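Local coordinates for ribose 5-phosphate isomerase (Trypanosoma cruzi, PDB 3M1P), which probably catalyses the reversible interconversion of ribose 5-phosphate and ribulose 5-phosphate as a type B isomerase built as a tetramer, at residues 51-56 and 65-70; 3-8 and 126-131; 86-91 and 97-102. The protein carries 1 engineered substitution. One frame throughout, in Å; residues are numbered along the deposited sequence.

Contact 1 (51-56 and 65-70); sequences SRVAEM and GVLAAG. Engineered in segment 65-70: Ala69 (natural residue Cys).
Val53 leaves its helix with CG1 anti to the backbone N (chi1 168°), a rotation that turns both of its methyls to strand 65-69. CG1 lies over the strand backbone, where it meets Gly65 CA at 3.7 Å, and at the margin of Leu67 CD2, while CG2 packs on Leu67 CD2. Leu67 does its share by holding CG anti to its own carbonyl carbon (chi1 -67°), which sets the branched end of the side chain in the path of the valine. Its CD2 is the single methyl that does the touching: it lies 3.8 Å from Val53 CB and equally close to Val53 CG2, with Val53 CG1 slightly farther off at 4.1 Å. The two side chains run antiparallel alongside each other. At the CB contact the leucine methyl rests against the valine's branch point.

At Gly65 bare main chain faces the valine, and CG1 rests directly on CA. The Val53 and Gly65 CA atoms are 6.1 Å apart, and the contact is apolar and buried.

Helix 51-56 runs nearly antiparallel to strand 65-69, at 166° and with axes 8.5 Å apart, as expected for the helix of a beta-alpha-beta crossover packed on the strand that follows it. In this fold the crossover starts from strand 31-35 and passes over strand 3-9, so Val53 also rests on Ala6. Leu67 in turn is flanked by Met75 and Ala79 of helix 73-80 and by Ile107 of the adjacent strand 107-111, while farther along the engineered Ala69 also touches Met75. At the outer side of the helix, Ser51 packs on Ile148 of the second subunit.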
ATOM      1  N   SER A  51      -6.701  24.073  -5.883  1.00 21.56           N
ATOM      2  CA  SER A  51      -7.759  24.994  -6.325  1.00 22.01           C
ATOM      3  C   SER A  51      -7.609  25.299  -7.811  1.00 21.48           C
ATOM      4  O   SER A  51      -8.569  25.210  -8.567  1.00 21.46           O
ATOM      5  CB  SER A  51      -7.695  26.301  -5.526  1.00 22.20           C
ATOM      6  OG  SER A  51      -8.694  27.209  -5.963  1.00 24.76           O
ATOM      7  N   ARG A  52      -6.390  25.635  -8.222  1.00 21.48           N
ATOM      8  CA  ARG A  52      -6.114  25.971  -9.616  1.00 21.88           C
ATOM      9  C   ARG A  52      -6.570  24.879 -10.580  1.00 21.01           C
ATOM     10  O   ARG A  52      -7.271  25.161 -11.548  1.00 21.29           O
ATOM     11  CB  ARG A  52      -4.628  26.280  -9.830  1.00 22.15           C
ATOM     12  CG  ARG A  52      -4.380  27.025 -11.116  1.00 24.27           C
ATOM     13  CD  ARG A  52      -2.919  27.095 -11.454  1.00 28.54           C
ATOM     14  NE  ARG A  52      -2.698  28.027 -12.558  1.00 33.13           N
ATOM     15  CZ  ARG A  52      -1.502  28.398 -13.014  1.00 34.96           C
ATOM     16  NH1 ARG A  52      -0.384  27.908 -12.466  1.00 34.05           N
ATOM     17  NH2 ARG A  52      -1.427  29.259 -14.027  1.00 34.81           N
ATOM     18  N   VAL A  53      -6.183  23.637 -10.300  1.00 20.03           N
ATOM     19  CA  VAL A  53      -6.539  22.497 -11.148  1.00 18.60           C
ATOM     20  C   VAL A  53      -8.011  22.115 -10.986  1.00 18.19           C
ATOM     21  O   VAL A  53      -8.715  21.880 -11.965  1.00 18.18           O
ATOM     22  CB  VAL A  53      -5.611  21.291 -10.849  1.00 18.60           C
ATOM     23  CG1 VAL A  53      -6.144  19.986 -11.496  1.00 17.36           C
ATOM     24  CG2 VAL A  53      -4.186  21.621 -11.288  1.00 17.14           C
ATOM     25  N   ALA A  54      -8.471  22.062  -9.743  1.00 17.77           N
ATOM     26  CA  ALA A  54      -9.871  21.782  -9.440  1.00 17.94           C
ATOM     27  C   ALA A  54     -10.855  22.712 -10.175  1.00 17.99           C
ATOM     28  O   ALA A  54     -11.853  22.245 -10.725  1.00 17.72           O
ATOM     29  CB  ALA A  54     -10.096  21.856  -7.942  1.00 17.61           C
ATOM     30  N   GLU A  55     -10.579  24.016 -10.168  1.00 18.29           N
ATOM     31  CA  GLU A  55     -11.436  24.980 -10.864  1.00 19.70           C
ATOM     32  C   GLU A  55     -11.467  24.714 -12.368  1.00 19.80           C
ATOM     33  O   GLU A  55     -12.532  24.755 -12.978  1.00 19.93           O
ATOM     34  CB  GLU A  55     -11.013  26.429 -10.572  1.00 19.84           C
ATOM     35  CG  GLU A  55     -11.170  26.861  -9.125  1.00 21.74           C
ATOM     36  CD  GLU A  55     -12.617  27.069  -8.683  1.00 25.52           C
ATOM     37  OE1 GLU A  55     -13.528  27.136  -9.546  1.00 26.64           O
ATOM     38  OE2 GLU A  55     -12.839  27.187  -7.450  1.00 25.84           O
ATOM     39  N   MET A  56     -10.307  24.406 -12.949  1.00 20.28           N
ATOM     40  CA  MET A  56     -10.220  24.061 -14.362  1.00 21.01           C
ATOM     41  C   MET A  56     -11.116  22.873 -14.694  1.00 20.69           C
ATOM     42  O   MET A  56     -11.822  22.882 -15.711  1.00 20.53           O
ATOM     43  CB  MET A  56      -8.777  23.784 -14.757  1.00 20.64           C
ATOM     44  CG  MET A  56      -7.884  25.012 -14.682  1.00 21.98           C
ATOM     45  SD  MET A  56      -6.148  24.610 -14.920  1.00 23.53           S
ATOM     46  CE  MET A  56      -6.139  24.167 -16.661  1.00 21.85           C
ATOM     47  N   GLY A  65      -7.884  16.056 -13.754  1.00 16.27           N
ATOM     48  CA  GLY A  65      -6.816  16.677 -13.000  1.00 15.77           C
ATOM     49  C   GLY A  65      -5.873  15.634 -12.446  1.00 15.28           C
ATOM     50  O   GLY A  65      -6.284  14.525 -12.141  1.00 15.36           O
ATOM     51  N   VAL A  66      -4.601  15.995 -12.342  1.00 15.05           N
ATOM     52  CA  VAL A  66      -3.619  15.226 -11.596  1.00 14.72           C
ATOM     53  C   VAL A  66      -3.039  16.134 -10.516  1.00 14.67           C
ATOM     54  O   VAL A  66      -2.555  17.244 -10.799  1.00 14.72           O
ATOM     55  CB  VAL A  66      -2.490  14.671 -12.505  1.00 15.10           C
ATOM     56  CG1 VAL A  66      -1.392  13.995 -11.666  1.00 14.53           C
ATOM     57  CG2 VAL A  66      -3.063  13.687 -13.533  1.00 14.48           C
ATOM     58  N   LEU A  67      -3.120  15.687  -9.271  1.00 13.73           N
ATOM     59  CA  LEU A  67      -2.516  16.439  -8.184  1.00 13.39           C
ATOM     60  C   LEU A  67      -1.563  15.535  -7.441  1.00 14.08           C
ATOM     61  O   LEU A  67      -1.948  14.458  -6.984  1.00 14.10           O
ATOM     62  CB  LEU A  67      -3.574  17.031  -7.247  1.00 12.36           C
ATOM     63  CG  LEU A  67      -4.464  18.117  -7.867  1.00 11.80           C
ATOM     64  CD1 LEU A  67      -5.658  18.480  -6.942  1.00  8.08           C
ATOM     65  CD2 LEU A  67      -3.649  19.371  -8.244  1.00  9.08           C
ATOM     66  N   ALA A  68      -0.304  15.958  -7.381  1.00 14.89           N
ATOM     67  CA  ALA A  68       0.728  15.215  -6.681  1.00 15.66           C
ATOM     68  C   ALA A  68       1.294  16.111  -5.608  1.00 15.98           C
ATOM     69  O   ALA A  68       1.582  17.284  -5.859  1.00 16.55           O
ATOM     70  CB  ALA A  68       1.826  14.772  -7.654  1.00 15.65           C
ATOM     71  N   ALA A  69       1.418  15.574  -4.401  1.00 15.93           N
ATOM     72  CA  ALA A  69       1.993  16.312  -3.291  1.00 15.88           C
ATOM     73  C   ALA A  69       2.756  15.349  -2.387  1.00 15.86           C
ATOM     74  O   ALA A  69       3.082  14.237  -2.800  1.00 16.61           O
ATOM     75  CB  ALA A  69       0.897  17.069  -2.515  1.00 15.77           C
ATOM     76  N   GLY A  70       3.077  15.767  -1.171  1.00 16.01           N
ATOM     77  CA  GLY A  70       3.772  14.888  -0.228  1.00 15.35           C
ATOM     78  C   GLY A  70       2.996  13.595  -0.043  1.00 15.54           C
ATOM     79  O   GLY A  70       3.467  12.510  -0.422  1.00 15.87           O
TER

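Contact 2 (3-8 and 126-131); sequences RRVAIG and TFLQTP
Apolar contact between Val5 and Leu128 joins strand 3-8 to the end of helix 126-129. One methyl from each side makes it: Val5 CG2 meets Leu128 CD2 at 3.8 Å, the two side chains meeting at a slant. With CG anti to the carbonyl carbon (chi1 -67°), Leu128 carries its end closer to the strand than its starting direction would suggest. Phe64 touches both residues, and Phe31 adds to the cover of Leu128, making the valine-leucine pair part of a larger hydrophobic patch.

Hydrogen bonding serves the helix end itself. Thr126 O accepts from Thr130 N at 2.9 Å, which ties the threonine back to the last turn just where the chain leaves helical geometry. Thr130 OG1 reaches the same oxygen from the opposite face of the carbonyl plane, in a bond so short that its exact length is doubtful.

The polar approach across the interface is long. Arg3 NH1 stays 4.4 Å from Leu128 O, to which the guanidinium is turned obliquely, and its strong partner is Glu63, in a salt bridge through Arg3 NE.

Such chemistry implies a greasy, weakly directional joint: between these two segments the contact is mainly methyl packing, within a patch shared with Phe64 and Phe31.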
ATOM      1  N   ARG A   3      -8.213  14.801 -24.969  1.00 26.60           N
ATOM      2  CA  ARG A   3      -8.682  15.064 -23.607  1.00 24.99           C
ATOM      3  C   ARG A   3      -7.617  15.699 -22.725  1.00 23.82           C
ATOM      4  O   ARG A   3      -6.559  15.108 -22.459  1.00 23.79           O
ATOM      5  CB  ARG A   3      -9.346  13.824 -22.968  1.00 24.97           C
ATOM      6  CG  ARG A   3      -8.952  12.471 -23.540  1.00 25.42           C
ATOM      7  CD  ARG A   3     -10.134  11.486 -23.673  1.00 25.28           C
ATOM      8  NE  ARG A   3     -10.922  11.318 -22.449  1.00 26.53           N
ATOM      9  CZ  ARG A   3     -11.251  10.151 -21.894  1.00 26.23           C
ATOM     10  NH1 ARG A   3     -10.878   9.003 -22.446  1.00 26.07           N
ATOM     11  NH2 ARG A   3     -11.976  10.131 -20.783  1.00 26.98           N
ATOM     12  N   ARG A   4      -7.901  16.933 -22.309  1.00 21.94           N
ATOM     13  CA  ARG A   4      -6.962  17.740 -21.554  1.00 20.54           C
ATOM     14  C   ARG A   4      -6.905  17.243 -20.117  1.00 19.71           C
ATOM     15  O   ARG A   4      -7.922  16.863 -19.548  1.00 19.75           O
ATOM     16  CB  ARG A   4      -7.344  19.224 -21.610  1.00 20.52           C
ATOM     17  CG  ARG A   4      -7.532  19.773 -23.041  1.00 21.08           C
ATOM     18  CD  ARG A   4      -7.817  21.268 -23.018  1.00 19.89           C
ATOM     19  NE  ARG A   4      -6.594  22.035 -22.839  1.00 18.96           N
ATOM     20  CZ  ARG A   4      -6.483  23.091 -22.041  1.00 18.78           C
ATOM     21  NH1 ARG A   4      -7.526  23.519 -21.339  1.00 18.75           N
ATOM     22  NH2 ARG A   4      -5.332  23.725 -21.954  1.00 17.00           N
ATOM     23  N   VAL A   5      -5.699  17.232 -19.556  1.00 18.71           N
ATOM     24  CA  VAL A   5      -5.449  16.724 -18.219  1.00 17.36           C
ATOM     25  C   VAL A   5      -4.583  17.739 -17.486  1.00 17.13           C
ATOM     26  O   VAL A   5      -3.382  17.834 -17.734  1.00 17.22           O
ATOM     27  CB  VAL A   5      -4.733  15.335 -18.265  1.00 17.39           C
ATOM     28  CG1 VAL A   5      -4.314  14.861 -16.852  1.00 16.09           C
ATOM     29  CG2 VAL A   5      -5.599  14.299 -18.942  1.00 16.36           C
ATOM     30  N   ALA A   6      -5.179  18.502 -16.577  1.00 17.04           N
ATOM     31  CA  ALA A   6      -4.405  19.527 -15.872  1.00 16.64           C
ATOM     32  C   ALA A   6      -3.570  18.906 -14.760  1.00 16.41           C
ATOM     33  O   ALA A   6      -4.050  18.058 -14.023  1.00 16.26           O
ATOM     34  CB  ALA A   6      -5.315  20.639 -15.329  1.00 16.64           C
ATOM     35  N   ILE A   7      -2.318  19.335 -14.645  1.00 16.57           N
ATOM     36  CA  ILE A   7      -1.417  18.788 -13.641  1.00 16.88           C
ATOM     37  C   ILE A   7      -0.987  19.870 -12.650  1.00 17.70           C
ATOM     38  O   ILE A   7      -0.544  20.949 -13.053  1.00 18.32           O
ATOM     39  CB  ILE A   7      -0.165  18.113 -14.292  1.00 16.73           C
ATOM     40  CG1 ILE A   7      -0.584  16.963 -15.220  1.00 16.26           C
ATOM     41  CG2 ILE A   7       0.821  17.637 -13.200  1.00 15.99           C
ATOM     42  CD1 ILE A   7       0.452  16.586 -16.292  1.00 16.43           C
ATOM     43  N   GLY A   8      -1.127  19.583 -11.356  1.00 18.20           N
ATOM     44  CA  GLY A   8      -0.600  20.465 -10.310  1.00 18.68           C
ATOM     45  C   GLY A   8       0.236  19.705  -9.292  1.00 19.44           C
ATOM     46  O   GLY A   8       0.063  18.499  -9.122  1.00 19.07           O
ATOM     47  N   THR A 126      -3.840   4.073 -15.295  1.00 12.97           N
ATOM     48  CA  THR A 126      -5.073   3.364 -14.981  1.00 12.87           C
ATOM     49  C   THR A 126      -6.272   4.315 -14.811  1.00 12.57           C
ATOM     50  O   THR A 126      -7.355   4.056 -15.319  1.00 12.26           O
ATOM     51  CB  THR A 126      -4.899   2.505 -13.703  1.00 13.23           C
ATOM     52  OG1 THR A 126      -3.735   1.687 -13.844  1.00 11.45           O
ATOM     53  CG2 THR A 126      -6.132   1.638 -13.470  1.00 12.58           C
ATOM     54  N   PHE A 127      -6.056   5.407 -14.091  1.00 12.92           N
ATOM     55  CA  PHE A 127      -7.065   6.435 -13.896  1.00 13.63           C
ATOM     56  C   PHE A 127      -7.567   6.988 -15.237  1.00 14.51           C
ATOM     57  O   PHE A 127      -8.770   7.064 -15.468  1.00 14.30           O
ATOM     58  CB  PHE A 127      -6.457   7.566 -13.079  1.00 13.31           C
ATOM     59  CG  PHE A 127      -7.438   8.606 -12.653  1.00 13.75           C
ATOM     60  CD1 PHE A 127      -8.220   8.412 -11.529  1.00 11.55           C
ATOM     61  CD2 PHE A 127      -7.551   9.813 -13.366  1.00 14.64           C
ATOM     62  CE1 PHE A 127      -9.124   9.398 -11.115  1.00 13.05           C
ATOM     63  CE2 PHE A 127      -8.445  10.805 -12.959  1.00 14.09           C
ATOM     64  CZ  PHE A 127      -9.241  10.595 -11.840  1.00 11.42           C
ATOM     65  N   LEU A 128      -6.639   7.354 -16.119  1.00 15.48           N
ATOM     66  CA  LEU A 128      -7.011   7.988 -17.387  1.00 16.70           C
ATOM     67  C   LEU A 128      -7.680   7.014 -18.348  1.00 17.22           C
ATOM     68  O   LEU A 128      -8.633   7.383 -19.037  1.00 17.39           O
ATOM     69  CB  LEU A 128      -5.807   8.675 -18.041  1.00 16.19           C
ATOM     70  CG  LEU A 128      -5.264   9.884 -17.276  1.00 16.44           C
ATOM     71  CD1 LEU A 128      -3.964  10.378 -17.879  1.00 14.46           C
ATOM     72  CD2 LEU A 128      -6.306  11.012 -17.199  1.00 15.07           C
ATOM     73  N   GLN A 129      -7.212   5.767 -18.344  1.00 18.02           N
ATOM     74  CA  GLN A 129      -7.710   4.731 -19.269  1.00 18.60           C
ATOM     75  C   GLN A 129      -8.993   4.010 -18.842  1.00 19.46           C
ATOM     76  O   GLN A 129      -9.703   3.481 -19.696  1.00 19.87           O
ATOM     77  CB  GLN A 129      -6.622   3.691 -19.539  1.00 18.37           C
ATOM     78  CG  GLN A 129      -5.433   4.203 -20.369  1.00 17.31           C
ATOM     79  CD  GLN A 129      -4.388   3.123 -20.622  1.00 18.69           C
ATOM     80  OE1 GLN A 129      -4.476   2.021 -20.072  1.00 18.06           O
ATOM     81  NE2 GLN A 129      -3.380   3.440 -21.445  1.00 17.70           N
ATOM     82  N   THR A 130      -9.284   3.971 -17.538  1.00 20.08           N
ATOM     83  CA  THR A 130     -10.437   3.223 -17.027  1.00 20.64           C
ATOM     84  C   THR A 130     -11.728   4.026 -17.172  1.00 21.10           C
ATOM     85  O   THR A 130     -11.813   5.136 -16.666  1.00 21.29           O
ATOM     86  CB  THR A 130     -10.249   2.812 -15.531  1.00 20.91           C
ATOM     87  OG1 THR A 130      -8.985   2.155 -15.364  1.00 20.80           O
ATOM     88  CG2 THR A 130     -11.357   1.888 -15.082  1.00 19.24           C
ATOM     89  N   PRO A 131     -12.730   3.472 -17.880  1.00 21.86           N
ATOM     90  CA  PRO A 131     -13.998   4.200 -18.043  1.00 22.46           C
ATOM     91  C   PRO A 131     -14.882   4.153 -16.809  1.00 23.02           C
ATOM     92  O   PRO A 131     -14.767   3.232 -15.998  1.00 22.87           O
ATOM     93  CB  PRO A 131     -14.692   3.446 -19.189  1.00 22.62           C
ATOM     94  CG  PRO A 131     -14.163   2.022 -19.082  1.00 22.56           C
ATOM     95  CD  PRO A 131     -12.723   2.179 -18.605  1.00 21.61           C
TER

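Contact 3 (86-91 and 97-102); sequences RAALCH and AMSRIH
A beta-alpha-beta unit, strand 87-89, helix 93-101 and strand 107-111, supplies the frame for the meeting of Ala88 with Ser99, in which the helix packs on the strand that leads into it. Small residues let the elements come close. The CA atoms of this pair are 6.2 Å apart, and Ala88 CB touches Ser99 CB at 3.5 Å, tighter than usual for two carbons.

Ser99 OG sits between its backbone N and carbonyl carbon (chi1 73°), a rotation that lets it hydrogen-bond back to Ala96 O within the helix. The buried hydroxyl is therefore satisfied by its own helix, and towards segment 86-91 it merely packs: Cys90 SG and Ala88 CB both lie 4.0 Å from Ser99 OG.

Beyond the contact, Arg86 NH2 and Arg100 NH1 are 6.1 Å apart. Asp104 probably eases their proximity: its carboxylate pairs with Arg100 and its backbone O accepts from Arg86 NH2.

Phe127 of helix 117-129 covers Ser99 and Ile123 of the same helix touches Cys90, while helix 73-80 packs on Ala87 and Leu89 of the strand; Ile73 of the second subunit reaches both Ala88 and Ser99.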
ATOM      1  N   ARG A  86     -14.603  15.512  -8.208  1.00 13.98           N
ATOM      2  CA  ARG A  86     -14.536  14.245  -7.491  1.00 13.20           C
ATOM      3  C   ARG A  86     -13.081  13.802  -7.532  1.00 12.39           C
ATOM      4  O   ARG A  86     -12.629  13.201  -8.505  1.00 11.91           O
ATOM      5  CB  ARG A  86     -15.472  13.208  -8.112  1.00 13.37           C
ATOM      6  CG  ARG A  86     -16.956  13.591  -8.007  1.00 14.51           C
ATOM      7  CD  ARG A  86     -17.851  12.515  -8.580  1.00 16.86           C
ATOM      8  NE  ARG A  86     -17.623  12.380 -10.013  1.00 18.83           N
ATOM      9  CZ  ARG A  86     -18.064  13.241 -10.927  1.00 19.19           C
ATOM     10  NH1 ARG A  86     -18.779  14.304 -10.559  1.00 16.43           N
ATOM     11  NH2 ARG A  86     -17.785  13.036 -12.211  1.00 17.22           N
ATOM     12  N   ALA A  87     -12.357  14.147  -6.473  1.00 11.69           N
ATOM     13  CA  ALA A  87     -10.919  13.963  -6.392  1.00 11.58           C
ATOM     14  C   ALA A  87     -10.604  12.762  -5.519  1.00 11.58           C
ATOM     15  O   ALA A  87     -10.974  12.722  -4.332  1.00 11.49           O
ATOM     16  CB  ALA A  87     -10.257  15.207  -5.827  1.00 11.78           C
ATOM     17  N   ALA A  88      -9.920  11.796  -6.125  1.00 10.92           N
ATOM     18  CA  ALA A  88      -9.632  10.511  -5.501  1.00 11.15           C
ATOM     19  C   ALA A  88      -8.157  10.389  -5.145  1.00 11.11           C
ATOM     20  O   ALA A  88      -7.288  10.402  -6.042  1.00 11.22           O
ATOM     21  CB  ALA A  88     -10.049   9.381  -6.427  1.00 10.03           C
ATOM     22  N   LEU A  89      -7.874  10.274  -3.849  1.00 10.78           N
ATOM     23  CA  LEU A  89      -6.529   9.918  -3.413  1.00 10.67           C
ATOM     24  C   LEU A  89      -6.296   8.416  -3.625  1.00 11.29           C
ATOM     25  O   LEU A  89      -6.946   7.574  -3.006  1.00 11.01           O
ATOM     26  CB  LEU A  89      -6.275  10.325  -1.965  1.00 11.03           C
ATOM     27  CG  LEU A  89      -4.921   9.913  -1.346  1.00 10.38           C
ATOM     28  CD1 LEU A  89      -3.717  10.449  -2.132  1.00  9.81           C
ATOM     29  CD2 LEU A  89      -4.880  10.376   0.091  1.00 10.63           C
ATOM     30  N   CYS A  90      -5.386   8.106  -4.544  1.00 11.42           N
ATOM     31  CA  CYS A  90      -5.070   6.725  -4.895  1.00 11.58           C
ATOM     32  C   CYS A  90      -3.640   6.355  -4.511  1.00 10.95           C
ATOM     33  O   CYS A  90      -2.728   7.198  -4.578  1.00 10.78           O
ATOM     34  CB  CYS A  90      -5.273   6.502  -6.391  1.00 11.05           C
ATOM     35  SG  CYS A  90      -6.938   6.869  -6.922  1.00 12.76           S
ATOM     36  N   HIS A  91      -3.462   5.084  -4.141  1.00 10.28           N
ATOM     37  CA  HIS A  91      -2.160   4.547  -3.740  1.00 10.09           C
ATOM     38  C   HIS A  91      -1.788   3.265  -4.496  1.00  9.96           C
ATOM     39  O   HIS A  91      -0.758   2.651  -4.226  1.00  9.92           O
ATOM     40  CB  HIS A  91      -2.151   4.260  -2.246  1.00  9.50           C
ATOM     41  CG  HIS A  91      -3.139   3.218  -1.845  1.00  9.50           C
ATOM     42  ND1 HIS A  91      -4.466   3.502  -1.623  1.00  9.62           N
ATOM     43  CD2 HIS A  91      -3.003   1.882  -1.663  1.00 10.23           C
ATOM     44  CE1 HIS A  91      -5.101   2.390  -1.294  1.00 11.70           C
ATOM     45  NE2 HIS A  91      -4.237   1.392  -1.316  1.00 10.43           N
ATOM     46  N   ALA A  97      -8.402   2.471 -10.486  1.00 13.36           N
ATOM     47  CA  ALA A  97      -9.428   1.924 -11.367  1.00 13.70           C
ATOM     48  C   ALA A  97     -10.821   2.146 -10.795  1.00 13.92           C
ATOM     49  O   ALA A  97     -11.716   2.606 -11.511  1.00 14.32           O
ATOM     50  CB  ALA A  97      -9.177   0.431 -11.638  1.00 13.42           C
ATOM     51  N   MET A  98     -10.996   1.847  -9.511  0.50 13.90           N
ATOM     52  CA  MET A  98     -12.313   1.916  -8.878  0.50 14.17           C
ATOM     53  C   MET A  98     -12.832   3.341  -8.686  0.50 14.09           C
ATOM     54  O   MET A  98     -14.052   3.566  -8.680  0.50 14.13           O
ATOM     55  CB  MET A  98     -12.320   1.169  -7.543  0.50 14.14           C
ATOM     56  CG  MET A  98     -12.112  -0.345  -7.672  0.50 15.17           C
ATOM     57  SD  MET A  98     -13.205  -1.176  -8.841  0.50 16.61           S
ATOM     58  CE  MET A  98     -14.827  -0.669  -8.257  0.50 15.66           C
ATOM     59  N   SER A  99     -11.906   4.286  -8.526  1.00 13.81           N
ATOM     60  CA  SER A  99     -12.237   5.717  -8.462  1.00 13.72           C
ATOM     61  C   SER A  99     -12.931   6.180  -9.741  1.00 13.60           C
ATOM     62  O   SER A  99     -13.850   7.020  -9.704  1.00 13.41           O
ATOM     63  CB  SER A  99     -10.986   6.557  -8.210  1.00 12.98           C
ATOM     64  OG  SER A  99     -10.157   6.627  -9.355  1.00 14.19           O
ATOM     65  N   ARG A 100     -12.500   5.602 -10.860  1.00 13.38           N
ATOM     66  CA  ARG A 100     -13.141   5.815 -12.159  1.00 13.84           C
ATOM     67  C   ARG A 100     -14.422   4.972 -12.328  1.00 14.40           C
ATOM     68  O   ARG A 100     -15.470   5.504 -12.703  1.00 14.74           O
ATOM     69  CB  ARG A 100     -12.142   5.544 -13.300  1.00 13.47           C
ATOM     70  CG  ARG A 100     -10.872   6.408 -13.257  1.00 12.04           C
ATOM     71  CD  ARG A 100     -11.121   7.874 -13.675  1.00 12.82           C
ATOM     72  NE  ARG A 100     -11.744   7.933 -14.995  1.00 13.32           N
ATOM     73  CZ  ARG A 100     -12.978   8.379 -15.244  1.00 14.84           C
ATOM     74  NH1 ARG A 100     -13.740   8.887 -14.270  1.00 12.32           N
ATOM     75  NH2 ARG A 100     -13.443   8.341 -16.489  1.00 13.67           N
ATOM     76  N   ILE A 101     -14.341   3.667 -12.041  1.00 14.85           N
ATOM     77  CA  ILE A 101     -15.467   2.745 -12.248  1.00 15.18           C
ATOM     78  C   ILE A 101     -16.686   3.076 -11.373  1.00 15.65           C
ATOM     79  O   ILE A 101     -17.825   3.105 -11.871  1.00 16.34           O
ATOM     80  CB  ILE A 101     -15.049   1.250 -12.040  1.00 15.53           C
ATOM     81  CG1 ILE A 101     -13.915   0.852 -12.999  1.00 16.05           C
ATOM     82  CG2 ILE A 101     -16.232   0.318 -12.229  1.00 15.41           C
ATOM     83  CD1 ILE A 101     -13.289  -0.545 -12.743  1.00 15.41           C
ATOM     84  N   HIS A 102     -16.445   3.346 -10.093  0.50 15.35           N
ATOM     85  CA  HIS A 102     -17.526   3.569  -9.132  0.50 15.20           C
ATOM     86  C   HIS A 102     -17.832   5.048  -8.902  0.50 14.70           C
ATOM     87  O   HIS A 102     -18.986   5.414  -8.692  0.50 14.64           O
ATOM     88  CB  HIS A 102     -17.206   2.880  -7.790  0.50 15.27           C
ATOM     89  CG  HIS A 102     -17.509   1.412  -7.766  0.50 15.94           C
ATOM     90  ND1 HIS A 102     -17.103   0.545  -8.760  0.50 17.26           N
ATOM     91  CD2 HIS A 102     -18.160   0.650  -6.852  0.50 16.31           C
ATOM     92  CE1 HIS A 102     -17.510  -0.680  -8.473  0.50 16.89           C
ATOM     93  NE2 HIS A 102     -18.151  -0.643  -7.318  0.50 17.42           N
TER

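How the contacts relate
All three contacts hang helices on one parallel sheet. Contacts 1 and 2 are joined within it, since their strands are neighbours: Val66 N lies 2.7 Å from Ala6 O and Val66 O lies 2.8 Å from Gly8 N, both probable hydrogen bonds. Adjacent residues of strand 3-8 serve different helices, Val5 that of contact 2 and Ala6 that of contact 1. Contacts 2 and 3 meet helix to helix, with Phe127 CD1 3.4 Å from Ser99 OG. Contacts 1 and 3 do not touch, their nearest atoms being about 6 Å apart, yet both reach the second subunit. Along the chain, contact 2 encloses the other two, which follow in series.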